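Local coordinates for outer membrane porin protein 32 (Delftia acidovorans, PDB 2FGQ), which forms homotrimeric, anion-selective channels through the bacterial outer membrane, at residues A[15-20]-A[309-314]; A[271-276]-A[291-296]; A[303-308]-A[319-324]. One frame throughout, in Å; residues are numbered along the deposited sequence.

Contact 1: A[15-20]-A[309-314]; sequences AYVNKD and GVYAGG. With CA (calcium ion), chain C.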
loop_
_atom_site.group_PDB
_atom_site.type_symbol
_atom_site.label_atom_id
_atom_site.label_comp_id
_atom_site.label_asym_id
_atom_site.label_seq_id
_atom_site.Cartn_x
_atom_site.Cartn_y
_atom_site.Cartn_z
ATOM N N ALA A 15 9.283 -5.339 -23.651
ATOM C CA ALA A 15 10.285 -4.378 -24.032
ATOM C C ALA A 15 11.661 -4.999 -24.185
ATOM O O ALA A 15 11.955 -6.035 -23.626
ATOM C CB ALA A 15 10.323 -3.169 -23.070
ATOM N N TYR A 16 12.484 -4.314 -24.967
ATOM C CA TYR A 16 13.826 -4.727 -25.289
ATOM C C TYR A 16 14.708 -3.497 -25.426
ATOM O O TYR A 16 14.313 -2.497 -26.027
ATOM C CB TYR A 16 13.788 -5.465 -26.618
ATOM C CG TYR A 16 15.116 -5.677 -27.300
ATOM C CD1 TYR A 16 15.631 -4.729 -28.167
ATOM C CD2 TYR A 16 15.850 -6.822 -27.071
ATOM C CE1 TYR A 16 16.853 -4.929 -28.811
ATOM C CE2 TYR A 16 17.071 -7.043 -27.718
ATOM C CZ TYR A 16 17.558 -6.083 -28.567
ATOM O OH TYR A 16 18.765 -6.263 -29.184
ATOM N N VAL A 17 15.915 -3.600 -24.901
ATOM C CA VAL A 17 17.001 -2.682 -25.254
ATOM C C VAL A 17 18.217 -3.519 -25.672
ATOM O O VAL A 17 18.455 -4.613 -25.177
ATOM C CB VAL A 17 17.403 -1.717 -24.136
ATOM C CG1 VAL A 17 16.288 -0.692 -23.842
ATOM C CG2 VAL A 17 17.831 -2.479 -22.888
ATOM N N ASN A 18 18.975 -3.001 -26.624
ATOM C CA ASN A 18 20.111 -3.768 -27.138
ATOM C C ASN A 18 21.365 -3.719 -26.267
ATOM O O ASN A 18 22.244 -4.568 -26.367
ATOM C CB ASN A 18 20.380 -3.451 -28.617
ATOM C CG ASN A 18 20.966 -2.073 -28.890
ATOM O OD1 ASN A 18 21.561 -1.834 -30.002
ATOM N ND2 ASN A 18 20.840 -1.185 -27.967
ATOM N N LYS A 19 21.454 -2.755 -25.380
ATOM C CA LYS A 19 22.578 -2.691 -24.456
ATOM C C LYS A 19 22.193 -2.083 -23.126
ATOM O O LYS A 19 21.351 -1.169 -23.053
ATOM C CB LYS A 19 23.756 -1.892 -25.018
ATOM C CG LYS A 19 23.478 -0.849 -25.930
ATOM C CD LYS A 19 24.798 -0.401 -26.618
ATOM C CE LYS A 19 25.000 -0.952 -28.028
ATOM N NZ LYS A 19 25.739 0.029 -28.900
ATOM N N ASP A 20 22.863 -2.562 -22.092
ATOM C CA ASP A 20 22.768 -2.025 -20.751
ATOM C C ASP A 20 24.140 -1.467 -20.368
ATOM O O ASP A 20 24.948 -1.225 -21.246
ATOM C CB ASP A 20 22.246 -3.097 -19.801
ATOM C CG ASP A 20 23.190 -4.258 -19.616
ATOM O OD1 ASP A 20 24.356 -4.219 -20.093
ATOM O OD2 ASP A 20 22.801 -5.291 -19.008
ATOM N N GLY A 309 10.458 -1.203 -15.908
ATOM C CA GLY A 309 10.226 -2.599 -15.566
ATOM C C GLY A 309 11.106 -3.548 -16.317
ATOM O O GLY A 309 11.007 -4.755 -16.089
ATOM N N VAL A 310 11.953 -3.038 -17.211
ATOM C CA VAL A 310 12.886 -3.908 -17.939
ATOM C C VAL A 310 14.313 -3.432 -17.740
ATOM O O VAL A 310 15.127 -4.131 -17.138
ATOM C CB VAL A 310 12.511 -4.075 -19.434
ATOM C CG1 VAL A 310 13.553 -4.930 -20.163
ATOM C CG2 VAL A 310 11.145 -4.730 -19.530
ATOM N N TYR A 311 14.613 -2.235 -18.236
ATOM C CA TYR A 311 15.915 -1.632 -17.995
ATOM C C TYR A 311 15.784 -0.129 -18.235
ATOM O O TYR A 311 15.329 0.289 -19.299
ATOM C CB TYR A 311 16.991 -2.224 -18.911
ATOM C CG TYR A 311 18.370 -1.670 -18.565
ATOM C CD1 TYR A 311 19.002 -2.027 -17.391
ATOM C CD2 TYR A 311 18.980 -0.693 -19.374
ATOM C CE1 TYR A 311 20.220 -1.460 -17.031
ATOM C CE2 TYR A 311 20.226 -0.119 -19.014
ATOM C CZ TYR A 311 20.827 -0.507 -17.851
ATOM O OH TYR A 311 22.041 0.018 -17.461
ATOM N N ALA A 312 16.205 0.659 -17.260
ATOM C CA ALA A 312 16.159 2.117 -17.356
ATOM C C ALA A 312 17.445 2.758 -16.839
ATOM O O ALA A 312 17.456 3.967 -16.524
ATOM C CB ALA A 312 14.942 2.640 -16.601
ATOM N N GLY A 313 18.530 1.985 -16.814
ATOM C CA GLY A 313 19.828 2.499 -16.426
ATOM C C GLY A 313 20.552 3.118 -17.604
ATOM O O GLY A 313 20.009 3.348 -18.682
ATOM N N GLY A 314 21.814 3.410 -17.361
ATOM C CA GLY A 314 22.665 4.006 -18.354
ATOM C C GLY A 314 23.307 3.008 -19.281
ATOM O O GLY A 314 23.134 1.785 -19.183
HETATM CA CA CA C . 9.718 -6.503 -15.402
HETATM O O HOH W 1 10.465 -6.190 -13.075
#
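The ring of Y311 lies between D20 CB on one face and its own loop on the other. D20 CB makes a CH-pi contact, 3.7 Å from the ring centroid and 17° off the normal, displaced from the centre toward the rim; on the opposite face G313 N stands 3.4 Å above the plane. The far end of the ring is held by its hydroxyl: Y311 OH donates to G314 O over 2.7 Å, in the carbonyl plane and on a lone pair. With CG anti to the backbone N (chi1 -175°), the Y311 side chain reaches across to D20 and passes V17 at about a right angle, V17 CG2 resting 4.1 Å from Y311 CB. In this 16-strand porin barrel, A15 and V17 are the alternate residues of strand 4-17 that point to the loop between strands 286-297 and 320-331, whereas Y16 points away. A15 CB meets V310 CG2 at 4.0 Å, an apolar touch with no hydrogen bond between the segments. The D20 carboxylate turns away from the ring: OD1 takes the backbone N-H groups of A22 and D24, and OD2 pairs with R26 and with K159 of the second subunit. Next to V310, G309 O binds a calcium ion at 2.3 Å; L29, D64, a water, and N136 and E158 of the second subunit also bind it, so the site bridges two subunits.

Contact 2: A[271-276]-A[291-296]; sequences AHQITL and NLAFLK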
loop_
_atom_site.group_PDB
_atom_site.type_symbol
_atom_site.label_atom_id
_atom_site.label_comp_id
_atom_site.label_asym_id
_atom_site.label_seq_id
_atom_site.Cartn_x
_atom_site.Cartn_y
_atom_site.Cartn_z
ATOM N N ALA A 271 23.707 14.133 -26.360
ATOM C CA ALA A 271 23.000 12.906 -26.733
ATOM C C ALA A 271 21.829 13.329 -27.613
ATOM O O ALA A 271 21.239 14.392 -27.381
ATOM C CB ALA A 271 22.488 12.147 -25.484
ATOM N N HIS A 272 21.541 12.550 -28.649
ATOM C CA HIS A 272 20.448 12.794 -29.565
ATOM C C HIS A 272 19.511 11.589 -29.495
ATOM O O HIS A 272 19.940 10.443 -29.370
ATOM C CB HIS A 272 20.959 12.880 -31.040
ATOM C CG HIS A 272 22.032 13.895 -31.294
ATOM N ND1 HIS A 272 21.767 15.108 -31.889
ATOM C CD2 HIS A 272 23.371 13.866 -31.071
ATOM C CE1 HIS A 272 22.895 15.799 -31.995
ATOM N NE2 HIS A 272 23.880 15.072 -31.496
ATOM N N GLN A 273 18.232 11.829 -29.663
ATOM C CA GLN A 273 17.244 10.758 -29.572
ATOM C C GLN A 273 16.189 10.920 -30.635
ATOM O O GLN A 273 15.757 12.010 -30.914
ATOM C CB GLN A 273 16.537 10.777 -28.216
ATOM C CG GLN A 273 15.752 9.493 -27.974
ATOM C CD GLN A 273 15.034 9.460 -26.668
ATOM O OE1 GLN A 273 15.470 10.110 -25.700
ATOM N NE2 GLN A 273 13.903 8.698 -26.616
ATOM N N ILE A 274 15.778 9.810 -31.223
ATOM C CA ILE A 274 14.645 9.769 -32.134
ATOM C C ILE A 274 13.723 8.638 -31.670
ATOM O O ILE A 274 14.180 7.529 -31.405
ATOM C CB ILE A 274 15.083 9.512 -33.595
ATOM C CG1 ILE A 274 16.100 10.519 -34.070
ATOM C CG2 ILE A 274 13.864 9.575 -34.522
ATOM C CD1 ILE A 274 16.822 10.036 -35.379
ATOM N N THR A 275 12.431 8.937 -31.596
ATOM C CA THR A 275 11.426 7.969 -31.239
ATOM C C THR A 275 10.260 8.015 -32.200
ATOM O O THR A 275 9.729 9.091 -32.481
ATOM C CB THR A 275 10.897 8.293 -29.853
ATOM O OG1 THR A 275 12.000 8.468 -28.963
ATOM C CG2 THR A 275 10.074 7.118 -29.284
ATOM N N LEU A 276 9.883 6.830 -32.683
ATOM C CA LEU A 276 8.696 6.617 -33.476
ATOM C C LEU A 276 7.690 5.811 -32.657
ATOM O O LEU A 276 8.039 4.803 -32.054
ATOM C CB LEU A 276 9.048 5.842 -34.742
ATOM C CG LEU A 276 7.879 5.546 -35.645
ATOM C CD1 LEU A 276 7.362 6.793 -36.377
ATOM C CD2 LEU A 276 8.331 4.461 -36.661
ATOM N N ASN A 291 6.446 1.490 -29.482
ATOM C CA ASN A 291 7.445 2.543 -29.466
ATOM C C ASN A 291 8.775 1.968 -29.928
ATOM O O ASN A 291 9.138 0.858 -29.512
ATOM C CB ASN A 291 7.647 3.053 -28.041
ATOM C CG ASN A 291 6.426 3.652 -27.438
ATOM O OD1 ASN A 291 6.200 3.502 -26.206
ATOM N ND2 ASN A 291 5.694 4.401 -28.206
ATOM N N LEU A 292 9.470 2.706 -30.799
ATOM C CA LEU A 292 10.800 2.357 -31.270
ATOM C C LEU A 292 11.672 3.566 -31.053
ATOM O O LEU A 292 11.362 4.635 -31.579
ATOM C CB LEU A 292 10.756 2.032 -32.781
ATOM C CG LEU A 292 12.070 1.773 -33.504
ATOM C CD1 LEU A 292 12.836 0.601 -32.927
ATOM C CD2 LEU A 292 11.801 1.562 -35.001
ATOM N N ALA A 293 12.779 3.408 -30.358
ATOM C CA ALA A 293 13.639 4.554 -30.074
ATOM C C ALA A 293 15.106 4.257 -30.295
ATOM O O ALA A 293 15.586 3.132 -30.155
ATOM C CB ALA A 293 13.438 4.990 -28.669
ATOM N N PHE A 294 15.823 5.321 -30.634
ATOM C CA PHE A 294 17.257 5.266 -30.879
ATOM C C PHE A 294 17.868 6.439 -30.151
ATOM O O PHE A 294 17.469 7.569 -30.383
ATOM C CB PHE A 294 17.553 5.366 -32.392
ATOM C CG PHE A 294 19.006 5.255 -32.733
ATOM C CD1 PHE A 294 19.680 4.059 -32.561
ATOM C CD2 PHE A 294 19.703 6.368 -33.241
ATOM C CE1 PHE A 294 21.044 3.956 -32.885
ATOM C CE2 PHE A 294 21.056 6.281 -33.551
ATOM C CZ PHE A 294 21.723 5.066 -33.394
ATOM N N LEU A 295 18.820 6.160 -29.274
ATOM C CA LEU A 295 19.476 7.141 -28.455
ATOM C C LEU A 295 20.977 7.056 -28.738
ATOM O O LEU A 295 21.616 6.051 -28.496
ATOM C CB LEU A 295 19.202 6.877 -26.981
ATOM C CG LEU A 295 19.712 7.778 -25.868
ATOM C CD1 LEU A 295 19.260 9.203 -26.044
ATOM C CD2 LEU A 295 19.283 7.254 -24.465
ATOM N N LYS A 296 21.537 8.154 -29.239
ATOM C CA LYS A 296 22.950 8.224 -29.576
ATOM C C LYS A 296 23.674 9.133 -28.613
ATOM O O LYS A 296 23.472 10.338 -28.637
ATOM C CB LYS A 296 23.070 8.805 -30.979
ATOM C CG LYS A 296 24.475 8.947 -31.502
ATOM C CD LYS A 296 24.409 9.469 -32.970
ATOM C CE LYS A 296 24.599 8.366 -34.011
ATOM N NZ LYS A 296 23.524 8.350 -35.074
#
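Q273 and L295 form a non-hydrogen-bonded antiparallel pair, their side chains on the same face of the sheet as T275 and A293. From Q273 the side chain runs out extended: CB packs 3.8 Å from L295 CD1, and CG, anti to the backbone N (chi1 -167°), passes 3.5 Å from F294 O. At the tip the amide divides its contacts. Q273 OE1 stays by the leucine, 3.9 Å from L295 CD1, while Q273 NE2 donates to T275 OG1 over 3.0 Å, a bent bond whose acceptor is tilted 30° out of the amide plane. NE2 also makes a weak bond to I112 O, and T275 OG1 a weak one to G113 O, which ties this face to a loop folded into the barrel. T275 OG1 lies 3.8 Å from A293 CB. On either side of the Q273-L295 pair, the hydrogen-bonded pairs H272-K296 and I274-F294 are each joined by two backbone bonds, such as K296 N to H272 O at 2.8 Å, and L276-L292 follows likewise. The two strands form a beta hairpin of the barrel wall, antiparallel at 169°. With six backbone bonds satisfying peptide groups, the faces can differ in chemistry: I274, L276 and L292 form an apolar surface patch consistent with lipid, with K296 and H272, whose ND1 bonds Y259 OH, at one end of that face, whereas Q273 and T275 put polar groups on the buried inner side.

Contact 3: A[303-308]-A[319-324]; sequences LGLQAK and ESQTGV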
loop_
_atom_site.group_PDB
_atom_site.type_symbol
_atom_site.label_atom_id
_atom_site.label_comp_id
_atom_site.label_asym_id
_atom_site.label_seq_id
_atom_site.Cartn_x
_atom_site.Cartn_y
_atom_site.Cartn_z
ATOM N N LEU A 303 23.529 8.296 -21.290
ATOM C CA LEU A 303 22.084 8.217 -21.133
ATOM C C LEU A 303 21.500 6.942 -21.709
ATOM O O LEU A 303 21.905 6.468 -22.757
ATOM C CB LEU A 303 21.393 9.424 -21.752
ATOM C CG LEU A 303 21.768 10.784 -21.162
ATOM C CD1 LEU A 303 21.024 11.854 -21.934
ATOM C CD2 LEU A 303 21.478 10.887 -19.648
ATOM N N GLY A 304 20.503 6.432 -21.018
ATOM C CA GLY A 304 19.782 5.265 -21.475
ATOM C C GLY A 304 18.290 5.496 -21.601
ATOM O O GLY A 304 17.688 6.338 -20.899
ATOM N N LEU A 305 17.684 4.708 -22.464
ATOM C CA LEU A 305 16.251 4.736 -22.659
ATOM C C LEU A 305 15.525 4.189 -21.420
ATOM O O LEU A 305 16.033 3.312 -20.694
ATOM C CB LEU A 305 15.882 3.932 -23.878
ATOM C CG LEU A 305 16.408 4.430 -25.211
ATOM C CD1 LEU A 305 16.290 3.330 -26.269
ATOM C CD2 LEU A 305 15.656 5.683 -25.615
ATOM N N GLN A 306 14.310 4.656 -21.219
ATOM C CA GLN A 306 13.590 4.355 -19.976
ATOM C C GLN A 306 12.541 3.263 -20.189
ATOM O O GLN A 306 11.333 3.552 -20.234
ATOM C CB GLN A 306 12.960 5.633 -19.461
ATOM C CG GLN A 306 14.019 6.675 -19.120
ATOM C CD GLN A 306 14.984 6.207 -18.078
ATOM O OE1 GLN A 306 16.182 5.928 -18.366
ATOM N NE2 GLN A 306 14.505 6.123 -16.859
ATOM N N ALA A 307 13.000 2.013 -20.338
ATOM C CA ALA A 307 12.071 0.876 -20.519
ATOM C C ALA A 307 11.653 0.411 -19.115
ATOM O O ALA A 307 12.280 -0.501 -18.559
ATOM C CB ALA A 307 12.718 -0.277 -21.296
ATOM N N LYS A 308 10.657 1.075 -18.529
ATOM C CA LYS A 308 10.280 0.859 -17.138
ATOM C C LYS A 308 9.895 -0.603 -16.949
ATOM O O LYS A 308 9.099 -1.144 -17.724
ATOM C CB LYS A 308 9.117 1.737 -16.743
ATOM C CG LYS A 308 8.710 1.622 -15.294
ATOM C CD LYS A 308 7.628 2.662 -14.929
ATOM C CE LYS A 308 8.225 4.001 -14.500
ATOM N NZ LYS A 308 7.194 5.036 -14.234
ATOM N N GLU A 319 27.961 5.292 -26.395
ATOM C CA GLU A 319 27.254 4.218 -27.064
ATOM C C GLU A 319 25.890 4.659 -27.549
ATOM O O GLU A 319 25.249 5.518 -26.943
ATOM C CB GLU A 319 27.039 3.043 -26.109
ATOM C CG GLU A 319 28.292 2.273 -25.746
ATOM C CD GLU A 319 28.862 1.494 -26.909
ATOM O OE1 GLU A 319 28.114 0.767 -27.585
ATOM O OE2 GLU A 319 30.069 1.636 -27.159
ATOM N N SER A 320 25.436 4.045 -28.633
ATOM C CA SER A 320 24.091 4.228 -29.108
ATOM C C SER A 320 23.292 3.045 -28.580
ATOM O O SER A 320 23.799 1.925 -28.501
ATOM C CB SER A 320 24.052 4.211 -30.632
ATOM O OG SER A 320 24.744 5.337 -31.164
ATOM N N GLN A 321 22.033 3.282 -28.262
ATOM C CA GLN A 321 21.136 2.246 -27.763
ATOM C C GLN A 321 19.821 2.290 -28.542
ATOM O O GLN A 321 19.290 3.345 -28.847
ATOM C CB GLN A 321 20.877 2.508 -26.300
ATOM C CG GLN A 321 20.199 1.382 -25.536
ATOM C CD GLN A 321 19.638 1.859 -24.180
ATOM O OE1 GLN A 321 19.666 1.124 -23.164
ATOM N NE2 GLN A 321 19.130 3.069 -24.173
ATOM N N THR A 322 19.306 1.114 -28.866
ATOM C CA THR A 322 18.024 0.970 -29.498
ATOM C C THR A 322 17.079 0.284 -28.536
ATOM O O THR A 322 17.455 -0.663 -27.857
ATOM C CB THR A 322 18.182 0.125 -30.774
ATOM O OG1 THR A 322 19.138 0.761 -31.635
ATOM C CG2 THR A 322 16.907 0.086 -31.587
ATOM N N GLY A 323 15.843 0.735 -28.531
ATOM C CA GLY A 323 14.819 0.127 -27.692
ATOM C C GLY A 323 13.494 0.007 -28.388
ATOM O O GLY A 323 13.170 0.754 -29.316
ATOM N N VAL A 324 12.719 -0.964 -27.931
ATOM C CA VAL A 324 11.398 -1.246 -28.470
ATOM C C VAL A 324 10.477 -1.563 -27.280
ATOM O O VAL A 324 10.884 -2.254 -26.334
ATOM C CB VAL A 324 11.423 -2.515 -29.391
ATOM C CG1 VAL A 324 10.054 -2.734 -30.018
ATOM C CG2 VAL A 324 12.476 -2.386 -30.416
#
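The side chains of L305 and Q321 run antiparallel alongside one another, and most of this small contact, 187 Å² in total, rests on them. The Q321 side chain leaves its strand with CG anti to the backbone N (chi1 -168°) and continues extended, which carries its terminal amide up to the backbone N of L305 and alongside L305 CB and CG. L305 goes the other way and lays its CD1 on the strand backbone, 3.5 Å from G323 N and 3.9 Å from T322 C. Such a close approach depends on G323 having no side chain: a CB there would point toward the loop and run into L305 CD1. Cutting Q321 back to an alanine would probably open a gap beside L305 CB and CG and leave the backbone N of L305 without the amide that lies against it. Away from this buried patch the segments part. A307 is the centre of an inverse gamma turn, with a weak bond from A307 N to L305 O at 3.3 Å just before it, and the partly exposed K308, farther along the loop, turns to a salt bridge with E60. T322 and V324, also partly exposed, point away on the other face of the strand. The loop 303-308 thus lies over the inner side of the barrel wall, where strand 320-331 runs between strands 286-297 and 4-17, and L305 reaches as far as Q273 on strand 269-281.

The three contacts line one region of the barrel wall, on the same side of the chain's centre. Contacts 1 and 3 have centres 6 Å apart, contacts 2 and 3 8 Å, contacts 1 and 2 13 Å. Strand 320-331 joins them: backbone atoms L295 O and Q321 N meet at 2.8 Å, tying it to the hairpin of contact 2, and K19, in the turn after strand 4-17, makes a salt bridge to E319, just ahead of strand 320-331. Along the chain contact 2 closes before contact 3 opens, while contacts 1 and 3 interleave, sharing the continuous loop 303-314. Strand 320-331, the last, neighbours 4-17, the first, which closes the barrel, with that loop packed inside the seam beside a subunit interface.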